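Local coordinates for ribokinase (Arabidopsis thaliana, PDB 6ILS), which catalyses the transfer of a phosphoryl group from ATP to O-5 of D-ribose, with magnesium, giving D-ribose 5-phosphate, at residues E202-I207 / G230-I235; Q209-C214 / K220-K225; Q45-A50 / G294-M299. One frame throughout, in Å; residues are numbered along the deposited sequence.

Contact 1. Residues E202-I207 / G230-I235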
ATOM      1  N   GLU B 202     -32.203   6.842 -16.008  1.00 38.10           N
ATOM      2  CA  GLU B 202     -32.998   6.489 -14.840  1.00 42.80           C
ATOM      3  C   GLU B 202     -34.100   5.482 -15.183  1.00 42.66           C
ATOM      4  O   GLU B 202     -34.653   4.845 -14.290  1.00 45.66           O
ATOM      5  CB  GLU B 202     -33.603   7.748 -14.207  1.00 43.86           C
ATOM      6  N   THR B 203     -34.417   5.343 -16.471  1.00 39.90           N
ATOM      7  CA  THR B 203     -35.464   4.419 -16.924  1.00 38.38           C
ATOM      8  C   THR B 203     -34.989   3.605 -18.114  1.00 36.23           C
ATOM      9  O   THR B 203     -34.058   4.014 -18.807  1.00 31.20           O
ATOM     10  CB  THR B 203     -36.746   5.154 -17.343  1.00 37.48           C
ATOM     11  OG1 THR B 203     -36.487   5.935 -18.521  1.00 35.32           O
ATOM     12  CG2 THR B 203     -37.242   6.058 -16.220  1.00 41.05           C
ATOM     13  N   PHE B 204     -35.638   2.470 -18.371  1.00 33.78           N
ATOM     14  CA  PHE B 204     -35.209   1.633 -19.486  1.00 36.77           C
ATOM     15  C   PHE B 204     -35.389   2.337 -20.826  1.00 30.78           C
ATOM     16  O   PHE B 204     -34.589   2.145 -21.743  1.00 29.51           O
ATOM     17  CB  PHE B 204     -35.949   0.294 -19.511  1.00 35.37           C
ATOM     18  CG  PHE B 204     -35.347  -0.693 -20.476  1.00 33.71           C
ATOM     19  CD1 PHE B 204     -34.192  -1.392 -20.145  1.00 31.86           C
ATOM     20  CD2 PHE B 204     -35.914  -0.898 -21.725  1.00 36.24           C
ATOM     21  CE1 PHE B 204     -33.624  -2.296 -21.040  1.00 30.07           C
ATOM     22  CE2 PHE B 204     -35.348  -1.801 -22.624  1.00 36.95           C
ATOM     23  CZ  PHE B 204     -34.204  -2.497 -22.277  1.00 32.16           C
ATOM     24  N   GLU B 205     -36.444   3.135 -20.955  1.00 37.70           N
ATOM     25  CA  GLU B 205     -36.613   3.936 -22.161  1.00 30.63           C
ATOM     26  C   GLU B 205     -35.416   4.866 -22.350  1.00 31.82           C
ATOM     27  O   GLU B 205     -34.852   4.941 -23.433  1.00 31.07           O
ATOM     28  CB  GLU B 205     -37.903   4.752 -22.106  1.00 41.72           C
ATOM     29  CG  GLU B 205     -38.085   5.678 -23.296  1.00 41.76           C
ATOM     30  CD  GLU B 205     -38.308   4.927 -24.602  1.00 48.15           C
ATOM     31  OE1 GLU B 205     -38.693   3.732 -24.557  1.00 49.47           O
ATOM     32  OE2 GLU B 205     -38.096   5.536 -25.675  1.00 48.69           O
ATOM     33  N   GLN B 206     -35.047   5.577 -21.288  1.00 32.40           N
ATOM     34  CA  GLN B 206     -33.881   6.465 -21.319  1.00 36.31           C
ATOM     35  C   GLN B 206     -32.598   5.707 -21.668  1.00 31.02           C
ATOM     36  O   GLN B 206     -31.794   6.158 -22.487  1.00 27.85           O
ATOM     37  CB  GLN B 206     -33.721   7.178 -19.971  1.00 37.26           C
ATOM     38  CG  GLN B 206     -34.743   8.292 -19.759  1.00 39.93           C
ATOM     39  CD  GLN B 206     -34.630   8.967 -18.405  1.00 42.88           C
ATOM     40  OE1 GLN B 206     -34.044   8.428 -17.466  1.00 40.23           O
ATOM     41  NE2 GLN B 206     -35.207  10.162 -18.298  1.00 45.30           N
ATOM     42  N   ILE B 207     -32.422   4.546 -21.053  1.00 30.50           N
ATOM     43  CA  ILE B 207     -31.240   3.724 -21.334  1.00 26.27           C
ATOM     44  C   ILE B 207     -31.214   3.328 -22.804  1.00 24.09           C
ATOM     45  O   ILE B 207     -30.194   3.431 -23.457  1.00 22.42           O
ATOM     46  CB  ILE B 207     -31.206   2.476 -20.432  1.00 26.20           C
ATOM     47  CG1 ILE B 207     -30.941   2.901 -18.981  1.00 28.30           C
ATOM     48  CG2 ILE B 207     -30.178   1.476 -20.924  1.00 22.68           C
ATOM     49  CD1 ILE B 207     -31.177   1.801 -17.948  1.00 31.63           C
ATOM     50  N   GLY B 230     -29.917  -5.889 -12.960  1.00 24.62           N
ATOM     51  CA  GLY B 230     -29.397  -6.856 -13.901  1.00 21.56           C
ATOM     52  C   GLY B 230     -28.567  -6.279 -15.038  1.00 23.94           C
ATOM     53  O   GLY B 230     -27.595  -5.564 -14.824  1.00 22.38           O
ATOM     54  N   SER B 231     -28.948  -6.621 -16.258  1.00 20.18           N
ATOM     55  CA  SER B 231     -28.167  -6.244 -17.410  1.00 20.47           C
ATOM     56  C   SER B 231     -29.015  -6.284 -18.661  1.00 21.14           C
ATOM     57  O   SER B 231     -30.132  -6.797 -18.656  1.00 21.03           O
ATOM     58  CB  SER B 231     -26.964  -7.183 -17.555  1.00 21.24           C
ATOM     59  OG  SER B 231     -27.390  -8.501 -17.854  1.00 19.54           O
ATOM     60  N   ALA B 232     -28.481  -5.756 -19.750  1.00 17.09           N
ATOM     61  CA  ALA B 232     -29.156  -5.890 -21.032  1.00 17.83           C
ATOM     62  C   ALA B 232     -28.142  -5.792 -22.156  1.00 19.68           C
ATOM     63  O   ALA B 232     -27.143  -5.081 -22.031  1.00 20.36           O
ATOM     64  CB  ALA B 232     -30.261  -4.833 -21.186  1.00 21.75           C
ATOM     65  N   LEU B 233     -28.386  -6.543 -23.222  1.00 17.61           N
ATOM     66  CA  LEU B 233     -27.539  -6.542 -24.394  1.00 19.17           C
ATOM     67  C   LEU B 233     -28.312  -5.944 -25.559  1.00 20.84           C
ATOM     68  O   LEU B 233     -29.322  -6.509 -26.004  1.00 23.19           O
ATOM     69  CB  LEU B 233     -27.067  -7.945 -24.754  1.00 17.71           C
ATOM     70  CG  LEU B 233     -26.176  -8.056 -26.000  1.00 22.31           C
ATOM     71  CD1 LEU B 233     -24.837  -7.337 -25.798  1.00 20.46           C
ATOM     72  CD2 LEU B 233     -25.949  -9.506 -26.370  1.00 24.20           C
ATOM     73  N   PHE B 234     -27.846  -4.789 -26.023  1.00 19.47           N
ATOM     74  CA  PHE B 234     -28.425  -4.141 -27.201  1.00 20.05           C
ATOM     75  C   PHE B 234     -27.560  -4.411 -28.410  1.00 20.56           C
ATOM     76  O   PHE B 234     -26.355  -4.169 -28.385  1.00 22.63           O
ATOM     77  CB  PHE B 234     -28.544  -2.627 -27.011  1.00 17.60           C
ATOM     78  CG  PHE B 234     -29.418  -2.207 -25.866  1.00 20.86           C
ATOM     79  CD1 PHE B 234     -28.946  -2.234 -24.557  1.00 20.94           C
ATOM     80  CD2 PHE B 234     -30.703  -1.750 -26.093  1.00 24.31           C
ATOM     81  CE1 PHE B 234     -29.746  -1.829 -23.510  1.00 19.95           C
ATOM     82  CE2 PHE B 234     -31.509  -1.352 -25.042  1.00 21.90           C
ATOM     83  CZ  PHE B 234     -31.031  -1.387 -23.754  1.00 23.59           C
ATOM     84  N   ILE B 235     -28.175  -4.905 -29.475  1.00 20.72           N
ATOM     85  CA  ILE B 235     -27.488  -5.097 -30.747  1.00 24.27           C
ATOM     86  C   ILE B 235     -28.237  -4.292 -31.805  1.00 29.25           C
ATOM     87  O   ILE B 235     -29.456  -4.398 -31.912  1.00 28.00           O
ATOM     88  CB  ILE B 235     -27.438  -6.569 -31.135  1.00 26.69           C
ATOM     89  CG1 ILE B 235     -26.726  -7.379 -30.041  1.00 28.88           C
ATOM     90  CG2 ILE B 235     -26.756  -6.745 -32.483  1.00 31.92           C
ATOM     91  CD1 ILE B 235     -26.710  -8.856 -30.302  1.00 32.33           C
TER

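Contact 2. Residues Q209-C214 / K220-K225. With ATP (adenosine-5'-triphosphate), chain E.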
ATOM      1  N   GLN B 209     -32.472   4.863 -25.305  1.00 29.51           N
ATOM      2  CA  GLN B 209     -32.158   6.028 -26.115  1.00 32.82           C
ATOM      3  C   GLN B 209     -30.701   6.456 -25.923  1.00 31.26           C
ATOM      4  O   GLN B 209     -30.067   6.966 -26.852  1.00 33.55           O
ATOM      5  CB  GLN B 209     -33.116   7.176 -25.787  1.00 40.24           C
ATOM      6  CG  GLN B 209     -34.526   6.923 -26.316  1.00 41.64           C
ATOM      7  CD  GLN B 209     -34.517   6.268 -27.692  1.00 40.10           C
ATOM      8  OE1 GLN B 209     -34.154   6.889 -28.692  1.00 42.17           O
ATOM      9  NE2 GLN B 209     -34.906   4.995 -27.744  1.00 42.86           N
ATOM     10  N   ALA B 210     -30.164   6.246 -24.724  1.00 29.31           N
ATOM     11  CA  ALA B 210     -28.741   6.501 -24.525  1.00 29.41           C
ATOM     12  C   ALA B 210     -27.936   5.530 -25.393  1.00 30.57           C
ATOM     13  O   ALA B 210     -26.929   5.916 -25.994  1.00 30.78           O
ATOM     14  CB  ALA B 210     -28.366   6.376 -23.053  1.00 28.84           C
ATOM     15  N   VAL B 211     -28.411   4.282 -25.487  1.00 25.53           N
ATOM     16  CA  VAL B 211     -27.778   3.259 -26.315  1.00 24.38           C
ATOM     17  C   VAL B 211     -27.899   3.572 -27.807  1.00 29.74           C
ATOM     18  O   VAL B 211     -26.965   3.338 -28.584  1.00 29.17           O
ATOM     19  CB  VAL B 211     -28.380   1.843 -26.026  1.00 23.48           C
ATOM     20  CG1 VAL B 211     -27.962   0.847 -27.098  1.00 21.85           C
ATOM     21  CG2 VAL B 211     -27.970   1.356 -24.611  1.00 22.55           C
ATOM     22  N   ALA B 212     -29.053   4.093 -28.217  1.00 29.81           N
ATOM     23  CA  ALA B 212     -29.223   4.545 -29.599  1.00 32.49           C
ATOM     24  C   ALA B 212     -28.155   5.601 -29.938  1.00 27.34           C
ATOM     25  O   ALA B 212     -27.588   5.585 -31.028  1.00 32.42           O
ATOM     26  CB  ALA B 212     -30.638   5.101 -29.817  1.00 33.92           C
ATOM     27  N   LYS B 213     -27.884   6.501 -28.996  1.00 32.55           N
ATOM     28  CA  LYS B 213     -26.773   7.445 -29.139  1.00 31.45           C
ATOM     29  C   LYS B 213     -25.447   6.704 -29.331  1.00 33.23           C
ATOM     30  O   LYS B 213     -24.632   7.106 -30.156  1.00 33.77           O
ATOM     31  CB  LYS B 213     -26.676   8.361 -27.926  1.00 31.25           C
ATOM     32  N   CYS B 214     -25.241   5.616 -28.581  1.00 29.24           N
ATOM     33  CA  CYS B 214     -24.035   4.806 -28.759  1.00 30.51           C
ATOM     34  C   CYS B 214     -23.976   4.193 -30.151  1.00 23.19           C
ATOM     35  O   CYS B 214     -22.911   4.095 -30.736  1.00 33.61           O
ATOM     36  CB  CYS B 214     -23.936   3.691 -27.696  1.00 22.84           C
ATOM     37  SG  CYS B 214     -23.730   4.309 -26.058  1.00 28.70           S
ATOM     38  N   LYS B 220     -21.962  -1.098 -32.500  1.00 26.21           N
ATOM     39  CA  LYS B 220     -23.051  -2.000 -32.879  1.00 33.35           C
ATOM     40  C   LYS B 220     -23.693  -2.713 -31.694  1.00 32.29           C
ATOM     41  O   LYS B 220     -24.889  -3.032 -31.725  1.00 29.15           O
ATOM     42  CB  LYS B 220     -22.546  -3.063 -33.862  1.00 31.80           C
ATOM     43  CG  LYS B 220     -21.949  -2.508 -35.143  1.00 40.96           C
ATOM     44  CD  LYS B 220     -22.997  -1.870 -36.029  1.00 40.87           C
ATOM     45  CE  LYS B 220     -22.352  -1.166 -37.226  1.00 50.14           C
ATOM     46  NZ  LYS B 220     -21.715   0.134 -36.844  1.00 45.77           N
ATOM     47  N   GLN B 221     -22.890  -2.994 -30.669  1.00 27.71           N
ATOM     48  CA  GLN B 221     -23.364  -3.794 -29.531  1.00 23.28           C
ATOM     49  C   GLN B 221     -22.999  -3.133 -28.226  1.00 20.87           C
ATOM     50  O   GLN B 221     -21.862  -2.695 -28.032  1.00 19.74           O
ATOM     51  CB  GLN B 221     -22.788  -5.207 -29.573  1.00 22.97           C
ATOM     52  CG  GLN B 221     -23.038  -5.940 -30.852  1.00 31.48           C
ATOM     53  CD  GLN B 221     -22.762  -7.421 -30.723  1.00 38.49           C
ATOM     54  OE1 GLN B 221     -22.649  -7.947 -29.616  1.00 37.75           O
ATOM     55  NE2 GLN B 221     -22.685  -8.110 -31.854  1.00 48.83           N
ATOM     56  N   VAL B 222     -23.978  -3.017 -27.342  1.00 18.71           N
ATOM     57  CA  VAL B 222     -23.759  -2.409 -26.050  1.00 17.29           C
ATOM     58  C   VAL B 222     -24.286  -3.367 -24.974  1.00 21.20           C
ATOM     59  O   VAL B 222     -25.443  -3.777 -25.004  1.00 16.91           O
ATOM     60  CB  VAL B 222     -24.436  -1.035 -25.938  1.00 21.44           C
ATOM     61  CG1 VAL B 222     -24.109  -0.377 -24.599  1.00 18.13           C
ATOM     62  CG2 VAL B 222     -24.000  -0.121 -27.127  1.00 21.59           C
ATOM     63  N   LEU B 223     -23.398  -3.728 -24.057  1.00 17.63           N
ATOM     64  CA  LEU B 223     -23.699  -4.608 -22.921  1.00 15.80           C
ATOM     65  C   LEU B 223     -23.836  -3.739 -21.678  1.00 16.14           C
ATOM     66  O   LEU B 223     -22.842  -3.363 -21.063  1.00 17.37           O
ATOM     67  CB  LEU B 223     -22.567  -5.650 -22.760  1.00 18.02           C
ATOM     68  CG  LEU B 223     -22.659  -6.617 -21.573  1.00 19.77           C
ATOM     69  CD1 LEU B 223     -23.874  -7.506 -21.778  1.00 15.00           C
ATOM     70  CD2 LEU B 223     -21.379  -7.459 -21.481  1.00 19.30           C
ATOM     71  N   VAL B 224     -25.055  -3.360 -21.324  1.00 15.14           N
ATOM     72  CA  VAL B 224     -25.236  -2.439 -20.218  1.00 18.06           C
ATOM     73  C   VAL B 224     -25.423  -3.154 -18.878  1.00 19.82           C
ATOM     74  O   VAL B 224     -26.298  -4.009 -18.743  1.00 20.27           O
ATOM     75  CB  VAL B 224     -26.447  -1.510 -20.453  1.00 24.19           C
ATOM     76  CG1 VAL B 224     -26.481  -0.432 -19.390  1.00 23.21           C
ATOM     77  CG2 VAL B 224     -26.378  -0.887 -21.843  1.00 24.52           C
ATOM     78  N   LYS B 225     -24.584  -2.801 -17.905  1.00 19.79           N
ATOM     79  CA  LYS B 225     -24.686  -3.343 -16.554  1.00 20.07           C
ATOM     80  C   LYS B 225     -25.594  -2.451 -15.712  1.00 24.72           C
ATOM     81  O   LYS B 225     -25.382  -1.244 -15.621  1.00 23.07           O
ATOM     82  CB  LYS B 225     -23.285  -3.473 -15.933  1.00 22.09           C
ATOM     83  CG  LYS B 225     -22.399  -4.466 -16.702  1.00 23.02           C
ATOM     84  CD  LYS B 225     -20.885  -4.332 -16.409  1.00 26.11           C
ATOM     85  CE  LYS B 225     -20.318  -3.055 -17.041  1.00 27.58           C
ATOM     86  NZ  LYS B 225     -18.904  -3.228 -17.542  1.00 31.34           N
TER
HETATM   87  PG  ATP E 401     -19.970  -1.939 -12.525  1.00 43.93           P
HETATM   88  O1G ATP E 401     -19.353  -1.887 -13.876  1.00 40.11           O
HETATM   89  O2G ATP E 401     -19.024  -2.589 -11.528  1.00 44.89           O
HETATM   90  O3G ATP E 401     -20.267  -0.564 -12.010  1.00 47.42           O
HETATM   91  PB  ATP E 401     -22.672  -2.436 -11.928  1.00 43.00           P
HETATM   92  O1B ATP E 401     -23.690  -3.418 -12.316  1.00 35.53           O
HETATM   93  O2B ATP E 401     -23.184  -1.121 -12.300  1.00 42.99           O
HETATM   94  O3B ATP E 401     -21.330  -2.773 -12.693  1.00 42.07           O
HETATM   95  PA  ATP E 401     -22.709  -3.319  -9.158  1.00 48.85           P
HETATM   96  O1A ATP E 401     -24.042  -2.867  -8.571  1.00 43.66           O
HETATM   97  O2A ATP E 401     -21.638  -3.266  -8.097  1.00 39.60           O
HETATM   98  O3A ATP E 401     -22.303  -2.366 -10.357  1.00 58.03           O
HETATM   99  O5' ATP E 401     -22.843  -4.799  -9.649  1.00 39.85           O
HETATM  100  C5' ATP E 401     -21.777  -5.422 -10.337  1.00 38.15           C
HETATM  101  C4' ATP E 401     -22.314  -6.807 -10.897  1.00 33.86           C
HETATM  102  O4' ATP E 401     -22.878  -7.641  -9.725  1.00 33.02           O
HETATM  103  C3' ATP E 401     -23.283  -6.589 -11.679  1.00 33.85           C
HETATM  104  O3' ATP E 401     -23.257  -7.525 -12.772  1.00 26.51           O
HETATM  105  C2' ATP E 401     -24.673  -6.840 -10.808  1.00 31.28           C
HETATM  106  O2' ATP E 401     -25.727  -7.151 -11.763  1.00 29.98           O
HETATM  107  C1' ATP E 401     -24.401  -7.767  -9.984  1.00 31.39           C
HETATM  108  N9  ATP E 401     -25.030  -7.497  -8.678  1.00 32.53           N
HETATM  109  C8  ATP E 401     -25.183  -6.457  -7.806  1.00 33.53           C
HETATM  110  N7  ATP E 401     -25.908  -6.910  -6.747  1.00 35.44           N
HETATM  111  C5  ATP E 401     -26.193  -8.236  -6.963  1.00 32.19           C
HETATM  112  C6  ATP E 401     -26.898  -9.169  -6.206  1.00 35.38           C
HETATM  113  N6  ATP E 401     -27.543  -8.970  -4.938  1.00 36.58           N
HETATM  114  N1  ATP E 401     -27.035 -10.414  -6.660  1.00 29.28           N
HETATM  115  C2  ATP E 401     -26.472 -10.784  -7.864  1.00 26.86           C
HETATM  116  N3  ATP E 401     -25.780  -9.886  -8.610  1.00 22.87           N
HETATM  117  C4  ATP E 401     -25.648  -8.602  -8.151  1.00 31.00           C

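Contact 3. Residues Q45-A50 / G294-M299. With NA (sodium ion), chain G.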
ATOM      1  N   GLN B  45     -10.355  -9.025 -14.604  1.00 14.61           N
ATOM      2  CA  GLN B  45     -10.992  -9.689 -15.733  1.00 16.56           C
ATOM      3  C   GLN B  45     -10.200 -10.904 -16.193  1.00 17.34           C
ATOM      4  O   GLN B  45     -10.789 -11.944 -16.513  1.00 15.23           O
ATOM      5  CB  GLN B  45     -11.216  -8.663 -16.853  1.00 14.52           C
ATOM      6  CG  GLN B  45     -12.254  -7.650 -16.386  1.00 15.36           C
ATOM      7  CD  GLN B  45     -12.583  -6.583 -17.414  1.00 21.01           C
ATOM      8  OE1 GLN B  45     -12.219  -6.693 -18.585  1.00 17.61           O
ATOM      9  NE2 GLN B  45     -13.277  -5.546 -16.971  1.00 22.70           N
ATOM     10  N   ALA B  46      -8.864 -10.808 -16.193  1.00 15.54           N
ATOM     11  CA  ALA B  46      -8.039 -11.946 -16.564  1.00 17.35           C
ATOM     12  C   ALA B  46      -8.171 -13.066 -15.535  1.00 16.14           C
ATOM     13  O   ALA B  46      -8.284 -14.241 -15.896  1.00 15.57           O
ATOM     14  CB  ALA B  46      -6.568 -11.528 -16.702  1.00 14.99           C
ATOM     15  N   ALA B  47      -8.138 -12.703 -14.251  1.00 15.89           N
ATOM     16  CA  ALA B  47      -8.325 -13.720 -13.206  1.00 15.56           C
ATOM     17  C   ALA B  47      -9.651 -14.457 -13.361  1.00 19.04           C
ATOM     18  O   ALA B  47      -9.721 -15.687 -13.222  1.00 19.35           O
ATOM     19  CB  ALA B  47      -8.232 -13.098 -11.828  1.00 15.96           C
ATOM     20  N   CYS B  48     -10.700 -13.708 -13.673  1.00 15.35           N
ATOM     21  CA  CYS B  48     -12.013 -14.317 -13.888  1.00 16.55           C
ATOM     22  C   CYS B  48     -12.005 -15.327 -15.021  1.00 17.62           C
ATOM     23  O   CYS B  48     -12.438 -16.472 -14.861  1.00 15.22           O
ATOM     24  CB  CYS B  48     -13.043 -13.223 -14.149  1.00 14.06           C
ATOM     25  SG  CYS B  48     -14.670 -13.859 -14.562  1.00 19.10           S
ATOM     26  N   GLY B  49     -11.507 -14.898 -16.171  1.00 13.80           N
ATOM     27  CA  GLY B  49     -11.405 -15.764 -17.323  1.00 16.07           C
ATOM     28  C   GLY B  49     -10.657 -17.041 -16.996  1.00 19.46           C
ATOM     29  O   GLY B  49     -11.123 -18.125 -17.314  1.00 17.78           O
ATOM     30  N   ALA B  50      -9.504 -16.900 -16.354  1.00 18.66           N
ATOM     31  CA  ALA B  50      -8.656 -18.051 -15.977  1.00 17.28           C
ATOM     32  C   ALA B  50      -9.401 -19.008 -15.043  1.00 17.26           C
ATOM     33  O   ALA B  50      -9.387 -20.186 -15.290  1.00 18.71           O
ATOM     34  CB  ALA B  50      -7.388 -17.575 -15.351  1.00 17.86           C
ATOM     35  N   GLY B 294     -13.253  -9.362  -1.438  1.00 35.49           N
ATOM     36  CA  GLY B 294     -12.096  -9.222  -2.304  1.00 34.10           C
ATOM     37  C   GLY B 294     -12.468  -9.390  -3.768  1.00 35.33           C
ATOM     38  O   GLY B 294     -13.496  -9.985  -4.074  1.00 38.01           O
ATOM     39  N   ALA B 295     -11.646  -8.875  -4.677  1.00 35.97           N
ATOM     40  CA  ALA B 295     -11.931  -9.026  -6.105  1.00 32.25           C
ATOM     41  C   ALA B 295     -11.501 -10.403  -6.605  1.00 30.93           C
ATOM     42  O   ALA B 295     -12.325 -11.304  -6.771  1.00 31.43           O
ATOM     43  CB  ALA B 295     -11.246  -7.925  -6.914  1.00 31.86           C
ATOM     44  N   ILE B 296     -10.203 -10.563  -6.834  1.00 32.61           N
ATOM     45  CA  ILE B 296      -9.674 -11.807  -7.367  1.00 28.89           C
ATOM     46  C   ILE B 296      -9.945 -13.041  -6.466  1.00 33.40           C
ATOM     47  O   ILE B 296     -10.273 -14.109  -6.991  1.00 33.88           O
ATOM     48  CB  ILE B 296      -8.178 -11.626  -7.687  1.00 28.88           C
ATOM     49  CG1 ILE B 296      -8.058 -10.618  -8.844  1.00 23.67           C
ATOM     50  CG2 ILE B 296      -7.519 -12.956  -8.035  1.00 30.67           C
ATOM     51  CD1 ILE B 296      -6.646 -10.444  -9.452  1.00 24.29           C
ATOM     52  N   PRO B 297      -9.868 -12.904  -5.122  1.00 36.49           N
ATOM     53  CA  PRO B 297     -10.285 -14.031  -4.273  1.00 37.02           C
ATOM     54  C   PRO B 297     -11.736 -14.486  -4.443  1.00 33.76           C
ATOM     55  O   PRO B 297     -12.032 -15.639  -4.160  1.00 36.26           O
ATOM     56  CB  PRO B 297     -10.084 -13.488  -2.852  1.00 36.47           C
ATOM     57  CG  PRO B 297      -9.027 -12.480  -2.988  1.00 36.78           C
ATOM     58  CD  PRO B 297      -9.211 -11.847  -4.326  1.00 36.49           C
ATOM     59  N   SER B 298     -12.623 -13.603  -4.899  1.00 36.71           N
ATOM     60  CA  SER B 298     -14.042 -13.933  -5.001  1.00 31.08           C
ATOM     61  C   SER B 298     -14.443 -14.545  -6.347  1.00 26.41           C
ATOM     62  O   SER B 298     -15.602 -14.921  -6.536  1.00 31.97           O
ATOM     63  CB  SER B 298     -14.902 -12.685  -4.768  1.00 30.77           C
ATOM     64  OG  SER B 298     -14.771 -11.797  -5.868  1.00 31.93           O
ATOM     65  N   MET B 299     -13.512 -14.612  -7.284  1.00 26.16           N
ATOM     66  CA  MET B 299     -13.868 -15.130  -8.621  1.00 26.56           C
ATOM     67  C   MET B 299     -14.300 -16.589  -8.538  1.00 23.64           C
ATOM     68  O   MET B 299     -13.592 -17.376  -7.978  1.00 23.35           O
ATOM     69  CB  MET B 299     -12.752 -14.981  -9.642  1.00 26.13           C
ATOM     70  CG  MET B 299     -13.264 -14.347 -10.899  1.00 35.62           C
ATOM     71  SD  MET B 299     -13.396 -12.603 -10.609  1.00 35.31           S
ATOM     72  CE  MET B 299     -11.687 -12.323 -10.222  1.00 23.50           C
TER
HETATM   73 NA    NA G 403     -16.390  -9.722  -4.338  1.00 24.37          NA

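Contact 1. Residues E202-I207 / G230-I235
The capped first turn of helix 204-216 settles on strand 231-235 of the large sheet, F204 and I207 meeting A232 and F234. The two phenylalanines come from opposite directions and meet obliquely, F204 CZ lying 3.7 Å from F234 CZ. Their planes are close to parallel, at 24°, but the rings have slid past one another until the centroids stand 5.7 Å apart, with very little overlap. With CG of F204 anti to the backbone N (chi1 -169°), its ring stretches down to the strand, where the A232 methyl meets the ring edge, CB 4.2 Å from F204 CE1. I207, deeper inside, brings CG2 to 4.1 Å from F234 CZ, its side chain roughly at right angles to that phenylalanine. The helix start is fixed by a capping box. T203 OG1 accepts a well-aligned bond from Q206 N (3.1 Å, 163°), while Q206 OE1 turns back to take E202 N at 2.8 Å and, weakly, T203 N. Q242 of the next strand extends the surface under F204, and G230, just before strand 231-235, touches ATP. A helix laid by apolar side chains over the sheet is typical of the layered alpha/beta core of PfkB kinases.

Contact 2. Residues Q209-C214 / K220-K225
V211 and C214 of helix 204-216 pack on V222 and V224 of strand 221-225, the closing step of a beta-alpha-beta crossover that starts at the parallel neighbour strand 185-187. Helix and strand run in roughly opposite directions, 143° apart, their axes approaching to 9.0 Å. The tight part is wholly buried and apolar. V211 divides its branches: CG1 lies 4.1 Å from V222 CG2, the two valines sliding past each other in opposite directions, whereas CG2 goes to V224 CG2 at 3.9 Å. V222 CG2, anti to its own carbonyl carbon, is thereby set between two helix residues, since C214 CB also comes to 3.9 Å from it. F234 and L193 continue this apolar layer, the first against V211 and V224, the second against C214. Packing thins toward the other flank of the helix, where A212 turns away from the strand and Q209 is exposed, and at the start of the strand, where K220 also points away and is exposed. On the other face of the strand lie L223, against F261 and F265, and K225 of the ATP pocket. K225 NZ forms a salt bridge with D167 and hydrogen bonds with S187 O and T262 OG1, while its bent chain passes the gamma-phosphate, CE 3.5 Å from ATP O1G.

Contact 3. Residues Q45-A50 / G294-M299
M299 folds its side chain against helix 41-51 and lies along C48, while I296 covers the neighbouring A47. The thioether is bent at chi2 and chi3, so that its three outer atoms run across the helix surface: CG presses on C48, SD follows 3.6 Å from C48 CB, and CE ends 3.9 Å from A47 CB. CG is modelled unusually close, 3.2 Å from C48 CA and 3.4 Å from C48 CB, with chi1 at -130° off the staggered positions, so any strain read from it is doubtful. C48 holds SG anti to the backbone N, presenting mainly its CA and CB to the methionine. I296 takes A47 broadside: CG1, CG2 and CD1 all lie 3.9 Å from A47 CB, which thus meets both isoleucine and methionine. Cutting M299 back to an alanine is likely to open a gap beside C48 and take away one of the side chains that cover the A47 methyl. K51 NZ, from the same helix, ties the loop down by hydrogen bonds to I296 O and M299 O. Ahead of the 3-10 turn 296-298, G294 O binds the sodium ion at 2.9 Å, together with the carbonyl oxygens of D253, T255, C289 and V292. S298 OG lies 3.0 Å from the ion and close to both G294 O and A295 O. Backbone carbonyls from separate parts of the chain gathered at a monovalent ion, with one of the loops packed against a helix, are consistent with the potassium site predicted for this ribokinase.

In the fold
Contacts 1 and 2 are two levels of one layer: helix 204-216 lies on the adjacent antiparallel strands 231-235 and 221-225, and F234 of contact 1 packs directly on V211 of contact 2. Contact 1, at the helix start, is aromatic and has a partly exposed edge at F204; contact 2 is fully buried and built of valine branches and a cysteine CB. Contact 3, also fully buried, lies nearer the middle, about 10 Å from the chain's centre against about 19 and 18 Å. There a helix meets a loop, through methionine, cysteine, isoleucine and alanine side chains. Segments of contacts 1 and 2 also carry ATP-pocket residues (G230, K225), and contact 3 a sodium ligand (G294).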